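Local atomic coordinates of DNA polymerase III, beta subunit (Thermotoga maritima, PDB entry 1VPK), a protein that probably tethers DNA polymerases and other proteins to DNA for processive replication, as a ring-shaped head-to-tail homodimer that encircles the double helix. Residues 351-363 with 367-378. Residues are numbered along the deposited sequence; the frame is centred on the assembly and turned at random.
Sequences FVDSTSPCQINPL and GYLYIVMPIRLA
C358 and I360 of strand 358-362 pair with V372 and Y370 of strand 368-372 in the antiparallel hairpin that ends the C-terminal domain of this beta subunit. Two reciprocal pairs of backbone bonds hold it: C358 N reaches V372 O at 2.9 Å in a nearly straight bond, with V372 N returning to C358 O, and I360 N reaches Y370 O at 2.8 Å, answered by Y370 N to I360 O. Between them Q359 and I371 form the non-hydrogen-bonded pair, where I371 CA lies 3.2 Å from C358 O in a CA-H...O contact.

The side chains of C358, I360, Y370 and V372 share one face; V338 and F334 of helix 332-341 cover I360, Y370 and V372, and F330 lies against C358. Y370 meets I360 O with the edge of its ring, close to the ring plane, while its hydroxyl bonds to K152 O. On the other face, the strand pairing sets Q359 CB beside I371 CD1. With CG anti to the backbone N (chi1 -180°) and the chain extended beyond it, Q359 carries its amide across L369 CD2; Q359 NE2 then donates to N361 OD1 at 3.1 Å, from above the carbonyl plane.

Past the strands, the M373 chain turns at CB-CG and again at CG-SD (chi2 -61°, chi3 -49°), which brings SD within 3.6 Å of P357 CG, the two side chains side by side. P374 rests CG against two carbonyl oxygens, S356 O (3.3 Å) and S354 O. One water donates to both S354 O and I375 O, and L377 CD1 touches S354 CB. Beyond V372, direct backbone bonding thus gives way to proline-methionine packing, carbonyl contacts, a bridging water and one apolar touch, consistent with the tail lying along the 353-356 turn.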
ATOM      1  N   PHE A 351      -4.872 -16.607  31.384  1.00 46.64           N
ATOM      2  CA  PHE A 351      -5.590 -15.547  32.068  1.00 46.27           C
ATOM      3  C   PHE A 351      -5.648 -15.820  33.558  1.00 47.89           C
ATOM      4  O   PHE A 351      -5.597 -16.990  34.002  1.00 44.84           O
ATOM      5  CB  PHE A 351      -7.035 -15.468  31.592  1.00 46.50           C
ATOM      6  CG  PHE A 351      -7.225 -15.413  30.086  1.00 45.43           C
ATOM      7  CD1 PHE A 351      -7.338 -16.562  29.365  1.00 45.44           C
ATOM      8  CD2 PHE A 351      -7.338 -14.205  29.413  1.00 46.35           C
ATOM      9  CE1 PHE A 351      -7.551 -16.546  27.996  1.00 46.40           C
ATOM     10  CE2 PHE A 351      -7.578 -14.185  28.029  1.00 45.74           C
ATOM     11  CZ  PHE A 351      -7.675 -15.376  27.337  1.00 46.63           C
ATOM     12  N   VAL A 352      -5.843 -14.740  34.330  1.00 49.68           N
ATOM     13  CA  VAL A 352      -6.096 -14.832  35.765  1.00 51.51           C
ATOM     14  C   VAL A 352      -7.535 -14.372  35.983  1.00 51.88           C
ATOM     15  O   VAL A 352      -8.400 -15.183  36.283  1.00 53.19           O
ATOM     16  CB  VAL A 352      -5.030 -14.031  36.610  1.00 52.07           C
ATOM     17  CG1 VAL A 352      -5.272 -14.143  38.145  1.00 52.66           C
ATOM     18  CG2 VAL A 352      -3.642 -14.565  36.371  1.00 54.60           C
ATOM     19  N   ASP A 353      -7.788 -13.083  35.750  1.00 51.82           N
ATOM     20  CA  ASP A 353      -9.024 -12.369  36.101  1.00 52.06           C
ATOM     21  C   ASP A 353      -9.342 -11.392  34.983  1.00 49.88           C
ATOM     22  O   ASP A 353      -8.487 -11.103  34.156  1.00 48.91           O
ATOM     23  CB  ASP A 353      -8.805 -11.456  37.326  1.00 54.11           C
ATOM     24  CG  ASP A 353      -8.622 -12.199  38.568  1.00 58.48           C
ATOM     25  OD1 ASP A 353      -9.170 -13.329  38.667  1.00 68.16           O
ATOM     26  OD2 ASP A 353      -7.943 -11.662  39.456  1.00 62.23           O
ATOM     27  N   SER A 354     -10.543 -10.838  35.015  1.00 49.51           N
ATOM     28  CA  SER A 354     -10.989  -9.840  34.023  1.00 49.69           C
ATOM     29  C   SER A 354     -10.117  -8.579  34.086  1.00 49.29           C
ATOM     30  O   SER A 354     -10.053  -7.818  33.134  1.00 49.91           O
ATOM     31  CB  SER A 354     -12.477  -9.491  34.241  1.00 49.51           C
ATOM     32  OG  SER A 354     -12.681  -8.662  35.390  1.00 51.12           O
ATOM     33  N   THR A 355      -9.429  -8.389  35.203  1.00 49.41           N
ATOM     34  CA  THR A 355      -8.615  -7.184  35.455  1.00 50.11           C
ATOM     35  C   THR A 355      -7.107  -7.422  35.384  1.00 49.63           C
ATOM     36  O   THR A 355      -6.346  -6.511  35.603  1.00 48.12           O
ATOM     37  CB  THR A 355      -8.982  -6.574  36.805  1.00 50.18           C
ATOM     38  OG1 THR A 355      -8.781  -7.536  37.836  1.00 50.09           O
ATOM     39  CG2 THR A 355     -10.453  -6.204  36.780  1.00 52.17           C
ATOM     40  N   SER A 356      -6.698  -8.634  34.988  1.00 49.16           N
ATOM     41  CA  SER A 356      -5.291  -9.016  34.976  1.00 48.66           C
ATOM     42  C   SER A 356      -4.774  -9.163  33.543  1.00 48.45           C
ATOM     43  O   SER A 356      -5.568  -9.450  32.624  1.00 47.01           O
ATOM     44  CB  SER A 356      -5.160 -10.333  35.722  1.00 49.44           C
ATOM     45  OG  SER A 356      -5.584 -10.156  37.059  1.00 51.21           O
ATOM     46  N   PRO A 357      -3.453  -8.986  33.335  1.00 48.38           N
ATOM     47  CA  PRO A 357      -2.889  -9.201  32.006  1.00 49.77           C
ATOM     48  C   PRO A 357      -3.180 -10.605  31.477  1.00 49.82           C
ATOM     49  O   PRO A 357      -3.399 -11.553  32.258  1.00 49.36           O
ATOM     50  CB  PRO A 357      -1.376  -9.052  32.226  1.00 49.94           C
ATOM     51  CG  PRO A 357      -1.242  -8.241  33.481  1.00 50.71           C
ATOM     52  CD  PRO A 357      -2.437  -8.561  34.322  1.00 50.23           C
ATOM     53  N   CYS A 358      -3.154 -10.729  30.171  1.00 49.91           N
ATOM     54  CA  CYS A 358      -3.187 -12.027  29.509  1.00 49.35           C
ATOM     55  C   CYS A 358      -1.797 -12.286  28.932  1.00 48.86           C
ATOM     56  O   CYS A 358      -1.187 -11.385  28.316  1.00 49.66           O
ATOM     57  CB  CYS A 358      -4.224 -11.981  28.381  1.00 49.36           C
ATOM     58  SG  CYS A 358      -4.194 -13.326  27.277  1.00 53.21           S
ATOM     59  N   GLN A 359      -1.307 -13.494  29.120  1.00 48.48           N
ATOM     60  CA  GLN A 359      -0.100 -13.953  28.465  1.00 49.19           C
ATOM     61  C   GLN A 359      -0.469 -14.788  27.256  1.00 49.05           C
ATOM     62  O   GLN A 359      -1.243 -15.738  27.358  1.00 50.23           O
ATOM     63  CB  GLN A 359       0.809 -14.752  29.405  1.00 48.58           C
ATOM     64  CG  GLN A 359       2.072 -15.222  28.709  1.00 49.05           C
ATOM     65  CD  GLN A 359       3.031 -15.945  29.610  1.00 50.72           C
ATOM     66  OE1 GLN A 359       3.477 -15.397  30.584  1.00 51.38           O
ATOM     67  NE2 GLN A 359       3.333 -17.194  29.285  1.00 50.58           N
ATOM     68  N   ILE A 360       0.066 -14.410  26.103  1.00 48.14           N
ATOM     69  CA  ILE A 360      -0.021 -15.186  24.897  1.00 48.95           C
ATOM     70  C   ILE A 360       1.357 -15.748  24.492  1.00 49.41           C
ATOM     71  O   ILE A 360       2.406 -15.028  24.438  1.00 47.91           O
ATOM     72  CB  ILE A 360      -0.619 -14.369  23.752  1.00 49.45           C
ATOM     73  CG1 ILE A 360      -2.025 -13.879  24.130  1.00 47.79           C
ATOM     74  CG2 ILE A 360      -0.667 -15.221  22.483  1.00 50.83           C
ATOM     75  CD1 ILE A 360      -2.579 -12.858  23.200  1.00 50.79           C
ATOM     76  N   ASN A 361       1.367 -17.041  24.194  1.00 48.92           N
ATOM     77  CA  ASN A 361       2.597 -17.652  23.722  1.00 49.00           C
ATOM     78  C   ASN A 361       2.358 -18.704  22.657  1.00 48.05           C
ATOM     79  O   ASN A 361       1.280 -19.247  22.571  1.00 46.69           O
ATOM     80  CB  ASN A 361       3.370 -18.227  24.920  1.00 50.11           C
ATOM     81  CG  ASN A 361       2.537 -19.059  25.804  1.00 51.31           C
ATOM     82  OD1 ASN A 361       1.996 -18.568  26.818  1.00 55.32           O
ATOM     83  ND2 ASN A 361       2.474 -20.358  25.495  1.00 53.71           N
ATOM     84  N   PRO A 362       3.389 -19.021  21.869  1.00 47.53           N
ATOM     85  CA  PRO A 362       3.287 -20.170  20.969  1.00 46.95           C
ATOM     86  C   PRO A 362       3.188 -21.438  21.781  1.00 46.05           C
ATOM     87  O   PRO A 362       3.749 -21.493  22.868  1.00 46.64           O
ATOM     88  CB  PRO A 362       4.590 -20.170  20.201  1.00 45.96           C
ATOM     89  CG  PRO A 362       5.411 -19.212  20.790  1.00 48.30           C
ATOM     90  CD  PRO A 362       4.712 -18.416  21.832  1.00 47.75           C
ATOM     91  N   LEU A 363       2.484 -22.445  21.252  1.00 45.15           N
ATOM     92  CA  LEU A 363       2.306 -23.689  21.955  1.00 45.33           C
ATOM     93  C   LEU A 363       3.599 -24.434  21.944  1.00 44.80           C
ATOM     94  O   LEU A 363       4.151 -24.717  20.901  1.00 44.25           O
ATOM     95  CB  LEU A 363       1.196 -24.540  21.310  1.00 45.70           C
ATOM     96  CG  LEU A 363       0.912 -25.924  21.881  1.00 44.45           C
ATOM     97  CD1 LEU A 363       0.362 -25.742  23.328  1.00 44.99           C
ATOM     98  CD2 LEU A 363      -0.051 -26.700  21.035  1.00 45.14           C
ATOM     99  N   GLY A 367      10.856 -19.287  25.065  1.00 52.04           N
ATOM    100  CA  GLY A 367      11.738 -18.225  24.644  1.00 52.24           C
ATOM    101  C   GLY A 367      11.044 -16.989  24.122  1.00 51.53           C
ATOM    102  O   GLY A 367      11.694 -15.943  24.006  1.00 52.03           O
ATOM    103  N   TYR A 368       9.737 -17.108  23.849  0.50 50.94           N
ATOM    104  CA  TYR A 368       8.922 -16.033  23.280  0.50 50.81           C
ATOM    105  C   TYR A 368       7.596 -15.882  23.997  0.50 50.31           C
ATOM    106  O   TYR A 368       6.860 -16.867  24.156  0.50 50.54           O
ATOM    107  CB  TYR A 368       8.703 -16.271  21.778  0.50 51.26           C
ATOM    108  CG  TYR A 368      10.012 -16.197  21.032  0.50 52.31           C
ATOM    109  CD1 TYR A 368      10.823 -17.326  20.889  0.50 52.93           C
ATOM    110  CD2 TYR A 368      10.482 -14.986  20.551  0.50 52.09           C
ATOM    111  CE1 TYR A 368      12.045 -17.248  20.254  0.50 53.32           C
ATOM    112  CE2 TYR A 368      11.706 -14.901  19.903  0.50 52.97           C
ATOM    113  CZ  TYR A 368      12.482 -16.033  19.765  0.50 51.67           C
ATOM    114  OH  TYR A 368      13.676 -15.944  19.123  0.50 52.44           O
ATOM    115  N   LEU A 369       7.275 -14.662  24.444  1.00 49.43           N
ATOM    116  CA  LEU A 369       5.990 -14.446  25.096  1.00 49.58           C
ATOM    117  C   LEU A 369       5.519 -13.000  24.989  1.00 48.74           C
ATOM    118  O   LEU A 369       6.324 -12.046  24.847  1.00 48.23           O
ATOM    119  CB  LEU A 369       6.010 -14.882  26.552  1.00 49.46           C
ATOM    120  CG  LEU A 369       6.650 -14.035  27.637  1.00 49.56           C
ATOM    121  CD1 LEU A 369       5.788 -12.871  28.082  1.00 50.98           C
ATOM    122  CD2 LEU A 369       6.911 -14.912  28.799  1.00 52.04           C
ATOM    123  N   TYR A 370       4.206 -12.871  25.027  1.00 48.52           N
ATOM    124  CA  TYR A 370       3.519 -11.600  24.823  1.00 49.37           C
ATOM    125  C   TYR A 370       2.546 -11.378  25.932  1.00 48.47           C
ATOM    126  O   TYR A 370       1.917 -12.296  26.341  1.00 48.26           O
ATOM    127  CB  TYR A 370       2.795 -11.578  23.457  1.00 49.40           C
ATOM    128  CG  TYR A 370       3.799 -11.813  22.370  1.00 51.89           C
ATOM    129  CD1 TYR A 370       4.525 -10.760  21.840  1.00 52.21           C
ATOM    130  CD2 TYR A 370       4.086 -13.111  21.916  1.00 51.14           C
ATOM    131  CE1 TYR A 370       5.517 -10.990  20.842  1.00 51.89           C
ATOM    132  CE2 TYR A 370       5.052 -13.337  20.921  1.00 52.42           C
ATOM    133  CZ  TYR A 370       5.762 -12.284  20.414  1.00 51.10           C
ATOM    134  OH  TYR A 370       6.695 -12.470  19.445  1.00 53.93           O
ATOM    135  N   ILE A 371       2.407 -10.137  26.379  1.00 48.69           N
ATOM    136  CA  ILE A 371       1.441  -9.744  27.422  1.00 49.42           C
ATOM    137  C   ILE A 371       0.545  -8.653  26.800  1.00 50.34           C
ATOM    138  O   ILE A 371       1.055  -7.751  26.080  1.00 50.21           O
ATOM    139  CB  ILE A 371       2.153  -9.151  28.682  1.00 50.04           C
ATOM    140  CG1 ILE A 371       3.173 -10.149  29.278  1.00 48.53           C
ATOM    141  CG2 ILE A 371       1.122  -8.679  29.719  1.00 50.25           C
ATOM    142  CD1 ILE A 371       2.557 -11.308  29.944  1.00 49.43           C
ATOM    143  N   VAL A 372      -0.773  -8.795  26.976  1.00 50.05           N
ATOM    144  CA  VAL A 372      -1.745  -7.762  26.617  1.00 49.21           C
ATOM    145  C   VAL A 372      -2.592  -7.459  27.865  1.00 49.25           C
ATOM    146  O   VAL A 372      -3.069  -8.364  28.537  1.00 47.23           O
ATOM    147  CB  VAL A 372      -2.647  -8.193  25.428  1.00 50.05           C
ATOM    148  CG1 VAL A 372      -3.471  -7.007  24.915  1.00 49.68           C
ATOM    149  CG2 VAL A 372      -1.812  -8.705  24.249  1.00 50.63           C
ATOM    150  N   MET A 373      -2.746  -6.181  28.192  1.00 49.22           N
ATOM    151  CA  MET A 373      -3.532  -5.747  29.325  1.00 49.95           C
ATOM    152  C   MET A 373      -4.978  -5.691  28.846  1.00 49.57           C
ATOM    153  O   MET A 373      -5.221  -5.341  27.693  1.00 49.16           O
ATOM    154  CB  MET A 373      -3.089  -4.344  29.747  1.00 52.18           C
ATOM    155  CG  MET A 373      -1.594  -4.232  30.099  1.00 56.65           C
ATOM    156  SD  MET A 373      -1.036  -5.259  31.486  1.00 65.05           S
ATOM    157  CE  MET A 373      -2.316  -4.814  32.684  1.00 66.65           C
ATOM    158  N   PRO A 374      -5.942  -6.016  29.719  1.00 49.14           N
ATOM    159  CA  PRO A 374      -7.325  -5.978  29.328  1.00 48.98           C
ATOM    160  C   PRO A 374      -7.916  -4.597  29.415  1.00 50.00           C
ATOM    161  O   PRO A 374      -7.303  -3.707  29.983  1.00 48.23           O
ATOM    162  CB  PRO A 374      -8.009  -6.883  30.341  1.00 48.91           C
ATOM    163  CG  PRO A 374      -7.204  -6.826  31.526  1.00 49.90           C
ATOM    164  CD  PRO A 374      -5.791  -6.440  31.125  1.00 50.20           C
ATOM    165  N   ILE A 375      -9.113  -4.444  28.868  1.00 51.45           N
ATOM    166  CA  ILE A 375      -9.844  -3.188  28.945  1.00 54.50           C
ATOM    167  C   ILE A 375     -11.105  -3.420  29.781  1.00 54.65           C
ATOM    168  O   ILE A 375     -11.563  -4.548  29.964  1.00 54.35           O
ATOM    169  CB  ILE A 375     -10.160  -2.570  27.554  1.00 55.05           C
ATOM    170  CG1 ILE A 375     -11.064  -3.459  26.717  1.00 55.28           C
ATOM    171  CG2 ILE A 375      -8.876  -2.315  26.740  1.00 57.08           C
ATOM    172  CD1 ILE A 375     -11.341  -2.856  25.355  1.00 56.69           C
ATOM    173  N   ARG A 376     -11.642  -2.337  30.309  1.00 55.56           N
ATOM    174  CA  ARG A 376     -12.806  -2.408  31.185  1.00 56.98           C
ATOM    175  C   ARG A 376     -13.998  -2.976  30.436  1.00 57.98           C
ATOM    176  O   ARG A 376     -14.192  -2.696  29.246  1.00 58.42           O
ATOM    177  CB  ARG A 376     -13.110  -1.026  31.748  1.00 57.47           C
ATOM    178  CG  ARG A 376     -11.956  -0.477  32.561  1.00 58.30           C
ATOM    179  N   LEU A 377     -14.760  -3.833  31.108  1.00 59.39           N
ATOM    180  CA  LEU A 377     -15.935  -4.445  30.508  1.00 60.29           C
ATOM    181  C   LEU A 377     -17.070  -3.409  30.361  1.00 61.55           C
ATOM    182  O   LEU A 377     -17.255  -2.568  31.241  1.00 62.44           O
ATOM    183  CB  LEU A 377     -16.374  -5.657  31.340  1.00 60.14           C
ATOM    184  CG  LEU A 377     -15.397  -6.846  31.177  1.00 59.63           C
ATOM    185  CD1 LEU A 377     -15.416  -7.815  32.357  1.00 59.78           C
ATOM    186  CD2 LEU A 377     -15.708  -7.588  29.917  1.00 59.20           C
ATOM    187  N   ALA A 378     -17.774  -3.441  29.226  1.00 62.98           N
ATOM    188  CA  ALA A 378     -18.939  -2.571  29.004  1.00 64.06           C
ATOM    189  C   ALA A 378     -20.142  -3.198  29.700  1.00 64.81           C
ATOM    190  O   ALA A 378     -20.022  -3.656  30.848  1.00 66.46           O
ATOM    191  CB  ALA A 378     -19.219  -2.377  27.497  1.00 63.94           C
TER
HETATM  192  O   HOH W   1     -11.934  -7.233  31.048  1.00 34.90           O